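Local atomic coordinates of prolyl 4-hydroxylase (Phytophthora capsici LT1534, PDB entry 6IUQ), a protein that probably hydroxylates proline residues at the 4-position as an iron(II)- and 2-oxoglutarate-dependent dioxygenase. Residues Q187-P195 with Q267-E278. Numbering follows the deposited sequence.
Sequences QLFPFLQQP and QRLLSRGVYEEE
A type II beta turn from Pro190 to Gln193, with Phe191 and Leu192 at its centre, brings Phe191 CA to 7.7 Å from Gln267 CA; the turn closes through Gln193 N to Pro190 O. Across the contact Gln267 CB covers one face of the Phe191 ring, 3.8 Å from its centroid and only 2° off the ring normal, a CH-pi contact, while Leu192 CD2, from the next residue of the turn, lies over the opposite face, offset toward the rim. With CG anti to the backbone N (chi1 -156°), Phe191 also brings its far end to Val274 CG2, 3.9 Å from CZ. The turn follows strand 186-189 of the smaller sheet in the double-stranded beta-helix core, whose iron(II) is held by His156, Asp158 and His215; the 267-278 segment, with helix 271-274 and the start of helix 276-287, packs against this turn. Tyr275 reaches the turn's backbone: Leu192 N donates to Tyr275 OH, near the phenol plane, at 2.7 Å and 153°. That hydroxyl in turn donates to a water bonded to Pro190 O and Gln193 O. Tyr275 also points its ring edge at the face of Phe189, offset, with centroids 5.4 Å apart, and Glu278 CG lies 3.8 Å from Phe189 CZ while its carboxylate pairs with Arg326.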
ATOM      1  N   GLN A 187       8.179  -2.628  -2.784  1.00 18.25           N
ATOM      2  CA  GLN A 187       8.564  -3.982  -2.414  1.00 15.57           C
ATOM      3  C   GLN A 187       7.607  -4.468  -1.342  1.00 17.00           C
ATOM      4  O   GLN A 187       7.480  -3.850  -0.278  1.00 18.41           O
ATOM      5  CB  GLN A 187      10.018  -4.041  -1.921  1.00 16.45           C
ATOM      6  CG  GLN A 187      10.545  -5.456  -1.668  1.00 21.98           C
ATOM      7  CD  GLN A 187      12.069  -5.505  -1.473  1.00 24.96           C
ATOM      8  OE1 GLN A 187      12.635  -4.758  -0.683  1.00 24.29           O
ATOM      9  NE2 GLN A 187      12.727  -6.371  -2.216  1.00 27.40           N
ATOM     10  N   LEU A 188       6.914  -5.563  -1.648  1.00 17.11           N
ATOM     11  CA  LEU A 188       5.948  -6.169  -0.752  1.00 20.77           C
ATOM     12  C   LEU A 188       6.598  -7.326  -0.030  1.00 20.11           C
ATOM     13  O   LEU A 188       7.433  -8.024  -0.608  1.00 18.33           O
ATOM     14  CB  LEU A 188       4.716  -6.670  -1.523  1.00 21.94           C
ATOM     15  CG  LEU A 188       4.063  -5.700  -2.513  1.00 24.04           C
ATOM     16  CD1 LEU A 188       3.017  -6.432  -3.361  1.00 25.42           C
ATOM     17  CD2 LEU A 188       3.439  -4.516  -1.801  1.00 18.37           C
ATOM     18  N   PHE A 189       6.207  -7.532   1.228  1.00 15.07           N
ATOM     19  CA  PHE A 189       6.699  -8.669   2.001  1.00 20.15           C
ATOM     20  C   PHE A 189       5.546  -9.513   2.529  1.00 17.26           C
ATOM     21  O   PHE A 189       5.221  -9.432   3.713  1.00 19.46           O
ATOM     22  CB  PHE A 189       7.558  -8.207   3.191  1.00 18.62           C
ATOM     23  CG  PHE A 189       8.800  -7.465   2.802  1.00 17.24           C
ATOM     24  CD1 PHE A 189       9.935  -8.148   2.388  1.00 22.46           C
ATOM     25  CD2 PHE A 189       8.845  -6.075   2.871  1.00 19.09           C
ATOM     26  CE1 PHE A 189      11.114  -7.457   2.036  1.00 21.40           C
ATOM     27  CE2 PHE A 189      10.017  -5.374   2.523  1.00 25.30           C
ATOM     28  CZ  PHE A 189      11.150  -6.074   2.098  1.00 24.17           C
ATOM     29  N   PRO A 190       4.910 -10.303   1.657  1.00 21.55           N
ATOM     30  CA  PRO A 190       3.909 -11.253   2.171  1.00 23.01           C
ATOM     31  C   PRO A 190       4.582 -12.080   3.271  1.00 22.14           C
ATOM     32  O   PRO A 190       5.665 -12.621   3.023  1.00 20.66           O
ATOM     33  CB  PRO A 190       3.544 -12.109   0.943  1.00 16.47           C
ATOM     34  CG  PRO A 190       4.036 -11.335  -0.233  1.00 21.36           C
ATOM     35  CD  PRO A 190       5.178 -10.479   0.218  1.00 18.45           C
ATOM     36  N   PHE A 191       3.980 -12.138   4.458  1.00 16.57           N
ATOM     37  CA  PHE A 191       4.722 -12.480   5.672  1.00 20.09           C
ATOM     38  C   PHE A 191       5.360 -13.870   5.564  1.00 23.39           C
ATOM     39  O   PHE A 191       4.670 -14.868   5.323  1.00 22.14           O
ATOM     40  CB  PHE A 191       3.793 -12.387   6.903  1.00 22.41           C
ATOM     41  CG  PHE A 191       4.517 -12.157   8.224  1.00 16.30           C
ATOM     42  CD1 PHE A 191       5.220 -10.988   8.455  1.00 21.14           C
ATOM     43  CD2 PHE A 191       4.462 -13.098   9.234  1.00 18.61           C
ATOM     44  CE1 PHE A 191       5.862 -10.768   9.660  1.00 21.65           C
ATOM     45  CE2 PHE A 191       5.117 -12.884  10.451  1.00 16.52           C
ATOM     46  CZ  PHE A 191       5.811 -11.722  10.658  1.00 18.89           C
ATOM     47  N   LEU A 192       6.688 -13.902   5.724  1.00 22.21           N
ATOM     48  CA  LEU A 192       7.522 -15.114   5.648  1.00 25.27           C
ATOM     49  C   LEU A 192       7.662 -15.702   4.234  1.00 23.81           C
ATOM     50  O   LEU A 192       8.243 -16.758   4.085  1.00 24.51           O
ATOM     51  CB  LEU A 192       6.995 -16.211   6.589  1.00 20.04           C
ATOM     52  CG  LEU A 192       6.670 -15.839   8.042  1.00 20.49           C
ATOM     53  CD1 LEU A 192       6.271 -17.092   8.782  1.00 18.90           C
ATOM     54  CD2 LEU A 192       7.853 -15.132   8.741  1.00 24.14           C
ATOM     55  N   GLN A 193       7.151 -15.029   3.204  1.00 25.99           N
ATOM     56  CA  GLN A 193       7.306 -15.512   1.827  1.00 21.39           C
ATOM     57  C   GLN A 193       8.451 -14.796   1.161  1.00 23.34           C
ATOM     58  O   GLN A 193       9.094 -13.957   1.766  1.00 26.64           O
ATOM     59  CB  GLN A 193       6.042 -15.280   0.989  1.00 25.11           C
ATOM     60  CG  GLN A 193       4.746 -15.783   1.598  1.00 28.44           C
ATOM     61  CD  GLN A 193       4.859 -17.194   2.108  1.00 31.58           C
ATOM     62  OE1 GLN A 193       4.461 -17.473   3.234  1.00 45.74           O
ATOM     63  NE2 GLN A 193       5.410 -18.093   1.297  1.00 37.52           N
ATOM     64  N   GLN A 194       8.690 -15.104  -0.103  1.00 22.45           N
ATOM     65  CA  GLN A 194       9.631 -14.336  -0.897  1.00 31.29           C
ATOM     66  C   GLN A 194       9.061 -12.951  -1.127  1.00 30.51           C
ATOM     67  O   GLN A 194       7.867 -12.816  -1.375  1.00 25.09           O
ATOM     68  CB  GLN A 194       9.919 -15.035  -2.231  1.00 32.54           C
ATOM     69  CG  GLN A 194      11.115 -15.971  -2.202  1.00 41.08           C
ATOM     70  CD  GLN A 194      12.383 -15.315  -1.613  1.00 52.77           C
ATOM     71  OE1 GLN A 194      12.567 -15.229  -0.382  1.00 52.34           O
ATOM     72  NE2 GLN A 194      13.234 -14.813  -2.492  1.00 54.23           N
ATOM     73  N   PRO A 195       9.904 -11.920  -1.036  1.00 26.28           N
ATOM     74  CA  PRO A 195       9.446 -10.554  -1.314  1.00 24.88           C
ATOM     75  C   PRO A 195       9.012 -10.395  -2.770  1.00 28.32           C
ATOM     76  O   PRO A 195       9.447 -11.142  -3.655  1.00 29.64           O
ATOM     77  CB  PRO A 195      10.685  -9.697  -1.020  1.00 24.27           C
ATOM     78  CG  PRO A 195      11.576 -10.562  -0.191  1.00 25.56           C
ATOM     79  CD  PRO A 195      11.322 -11.961  -0.647  1.00 26.94           C
ATOM     80  N   GLN A 267       0.669  -9.965  12.905  1.00 18.66           N
ATOM     81  CA  GLN A 267       2.049 -10.005  12.432  1.00 21.73           C
ATOM     82  C   GLN A 267       2.790  -8.685  12.645  1.00 20.94           C
ATOM     83  O   GLN A 267       4.018  -8.674  12.725  1.00 19.08           O
ATOM     84  CB  GLN A 267       2.099 -10.381  10.945  1.00 19.69           C
ATOM     85  CG  GLN A 267       1.613  -9.301   9.974  1.00 13.36           C
ATOM     86  CD  GLN A 267       1.620  -9.803   8.530  1.00 21.89           C
ATOM     87  OE1 GLN A 267       2.392  -9.312   7.689  1.00 19.50           O
ATOM     88  NE2 GLN A 267       0.774 -10.805   8.240  1.00 15.26           N
ATOM     89  N   ARG A 268       2.044  -7.583  12.727  1.00 16.19           N
ATOM     90  CA  ARG A 268       2.620  -6.250  12.941  1.00 22.58           C
ATOM     91  C   ARG A 268       3.406  -6.152  14.262  1.00 24.56           C
ATOM     92  O   ARG A 268       4.297  -5.300  14.415  1.00 21.84           O
ATOM     93  CB  ARG A 268       1.508  -5.185  12.899  1.00 15.25           C
ATOM     94  CG  ARG A 268       0.725  -5.194  11.588  1.00 14.68           C
ATOM     95  CD  ARG A 268      -0.457  -4.241  11.585  1.00 13.82           C
ATOM     96  NE  ARG A 268      -1.484  -4.658  12.521  1.00 16.94           N
ATOM     97  CZ  ARG A 268      -2.613  -3.987  12.744  1.00 20.25           C
ATOM     98  NH1 ARG A 268      -2.874  -2.853  12.100  1.00 17.68           N
ATOM     99  NH2 ARG A 268      -3.479  -4.446  13.624  1.00 19.14           N
ATOM    100  N   LEU A 269       3.076  -7.033  15.202  1.00 22.79           N
ATOM    101  CA  LEU A 269       3.774  -7.106  16.474  1.00 22.33           C
ATOM    102  C   LEU A 269       5.062  -7.887  16.352  1.00 26.10           C
ATOM    103  O   LEU A 269       5.805  -7.985  17.318  1.00 25.02           O
ATOM    104  CB  LEU A 269       2.894  -7.765  17.538  1.00 26.13           C
ATOM    105  CG  LEU A 269       1.474  -7.200  17.669  1.00 27.66           C
ATOM    106  CD1 LEU A 269       0.622  -8.103  18.535  1.00 31.24           C
ATOM    107  CD2 LEU A 269       1.507  -5.783  18.226  1.00 28.10           C
ATOM    108  N   LEU A 270       5.321  -8.460  15.178  1.00 20.32           N
ATOM    109  CA  LEU A 270       6.443  -9.376  15.034  1.00 21.37           C
ATOM    110  C   LEU A 270       7.339  -9.000  13.888  1.00 20.32           C
ATOM    111  O   LEU A 270       8.448  -9.525  13.776  1.00 20.12           O
ATOM    112  CB  LEU A 270       5.951 -10.801  14.819  1.00 20.05           C
ATOM    113  CG  LEU A 270       4.918 -11.346  15.799  1.00 23.31           C
ATOM    114  CD1 LEU A 270       4.363 -12.646  15.245  1.00 22.22           C
ATOM    115  CD2 LEU A 270       5.533 -11.563  17.155  1.00 21.78           C
ATOM    116  N   SER A 271       6.865  -8.085  13.044  1.00 17.65           N
ATOM    117  CA  SER A 271       7.531  -7.816  11.765  1.00 22.64           C
ATOM    118  C   SER A 271       8.915  -7.198  11.921  1.00 17.88           C
ATOM    119  O   SER A 271       9.815  -7.496  11.136  1.00 20.76           O
ATOM    120  CB  SER A 271       6.665  -6.905  10.883  1.00 18.33           C
ATOM    121  OG  SER A 271       6.532  -5.616  11.467  1.00 23.78           O
ATOM    122  N   ARG A 272       9.094  -6.335  12.917  1.00 19.11           N
ATOM    123  CA  ARG A 272      10.390  -5.674  13.056  1.00 22.30           C
ATOM    124  C   ARG A 272      11.439  -6.699  13.465  1.00 18.13           C
ATOM    125  O   ARG A 272      12.575  -6.649  12.995  1.00 22.04           O
ATOM    126  CB  ARG A 272      10.328  -4.519  14.059  1.00 21.43           C
ATOM    127  CG  ARG A 272      11.609  -3.688  14.100  1.00 24.93           C
ATOM    128  CD  ARG A 272      11.460  -2.481  15.008  1.00 27.26           C
ATOM    129  NE  ARG A 272      10.420  -1.557  14.550  1.00 24.11           N
ATOM    130  CZ  ARG A 272      10.627  -0.543  13.718  1.00 28.48           C
ATOM    131  NH1 ARG A 272      11.847  -0.306  13.222  1.00 24.49           N
ATOM    132  NH2 ARG A 272       9.607   0.236  13.373  1.00 24.95           N
ATOM    133  N   GLY A 273      11.050  -7.651  14.307  1.00 17.80           N
ATOM    134  CA  GLY A 273      11.903  -8.786  14.642  1.00 14.40           C
ATOM    135  C   GLY A 273      12.154  -9.710  13.466  1.00 19.04           C
ATOM    136  O   GLY A 273      13.288 -10.014  13.130  1.00 20.95           O
ATOM    137  N   VAL A 274      11.094 -10.155  12.802  1.00 24.36           N
ATOM    138  CA  VAL A 274      11.287 -11.078  11.691  1.00 20.76           C
ATOM    139  C   VAL A 274      12.058 -10.408  10.545  1.00 20.33           C
ATOM    140  O   VAL A 274      12.927 -11.016   9.931  1.00 25.06           O
ATOM    141  CB  VAL A 274       9.943 -11.630  11.189  1.00 22.19           C
ATOM    142  CG1 VAL A 274      10.158 -12.508   9.971  1.00 18.86           C
ATOM    143  CG2 VAL A 274       9.230 -12.393  12.298  1.00 17.76           C
ATOM    144  N   TYR A 275      11.782  -9.139  10.278  1.00 22.51           N
ATOM    145  CA  TYR A 275      12.435  -8.467   9.156  1.00 21.78           C
ATOM    146  C   TYR A 275      13.435  -7.394   9.600  1.00 24.15           C
ATOM    147  O   TYR A 275      13.601  -6.386   8.924  1.00 27.03           O
ATOM    148  CB  TYR A 275      11.375  -7.842   8.241  1.00 22.96           C
ATOM    149  CG  TYR A 275      10.543  -8.872   7.512  1.00 18.35           C
ATOM    150  CD1 TYR A 275       9.528  -9.562   8.159  1.00 18.71           C
ATOM    151  CD2 TYR A 275      10.787  -9.163   6.187  1.00 21.14           C
ATOM    152  CE1 TYR A 275       8.779 -10.525   7.498  1.00 20.94           C
ATOM    153  CE2 TYR A 275      10.044 -10.106   5.511  1.00 23.92           C
ATOM    154  CZ  TYR A 275       9.040 -10.784   6.172  1.00 21.19           C
ATOM    155  OH  TYR A 275       8.305 -11.720   5.501  1.00 16.98           O
ATOM    156  N   GLU A 276      14.098  -7.614  10.730  1.00 24.04           N
ATOM    157  CA  GLU A 276      15.090  -6.678  11.244  1.00 25.43           C
ATOM    158  C   GLU A 276      16.066  -6.159  10.194  1.00 22.21           C
ATOM    159  O   GLU A 276      16.318  -4.962  10.118  1.00 23.91           O
ATOM    160  CB  GLU A 276      15.885  -7.332  12.376  1.00 28.20           C
ATOM    161  CG  GLU A 276      16.605  -6.330  13.264  1.00 29.83           C
ATOM    162  CD  GLU A 276      17.578  -6.994  14.231  1.00 36.90           C
ATOM    163  OE1 GLU A 276      17.276  -8.090  14.765  1.00 31.51           O
ATOM    164  OE2 GLU A 276      18.665  -6.413  14.436  1.00 37.17           O
ATOM    165  N   GLU A 277      16.608  -7.049   9.376  1.00 22.78           N
ATOM    166  CA  GLU A 277      17.604  -6.652   8.390  1.00 22.78           C
ATOM    167  C   GLU A 277      17.008  -5.644   7.412  1.00 28.65           C
ATOM    168  O   GLU A 277      17.622  -4.609   7.116  1.00 21.84           O
ATOM    169  CB  GLU A 277      18.149  -7.867   7.632  1.00 28.81           C
ATOM    170  CG  GLU A 277      18.825  -8.923   8.507  1.00 30.15           C
ATOM    171  CD  GLU A 277      17.833  -9.696   9.384  1.00 39.31           C
ATOM    172  OE1 GLU A 277      16.610  -9.689   9.091  1.00 36.67           O
ATOM    173  OE2 GLU A 277      18.274 -10.293  10.389  1.00 43.18           O
ATOM    174  N   GLU A 278      15.803  -5.943   6.922  1.00 26.34           N
ATOM    175  CA  GLU A 278      15.110  -5.047   5.995  1.00 23.14           C
ATOM    176  C   GLU A 278      14.748  -3.693   6.626  1.00 19.18           C
ATOM    177  O   GLU A 278      14.982  -2.641   6.025  1.00 21.37           O
ATOM    178  CB  GLU A 278      13.846  -5.710   5.446  1.00 22.47           C
ATOM    179  CG  GLU A 278      14.104  -6.779   4.403  1.00 21.59           C
ATOM    180  CD  GLU A 278      14.485  -8.137   4.981  1.00 25.71           C
ATOM    181  OE1 GLU A 278      14.261  -8.394   6.180  1.00 26.87           O
ATOM    182  OE2 GLU A 278      15.017  -8.968   4.216  1.00 31.13           O
TER
HETATM  183  O   HOH W   1       3.191  -8.568   5.205  1.00 14.61           O
HETATM  184  O   HOH W   2       8.280 -11.504   2.514  1.00 22.35           O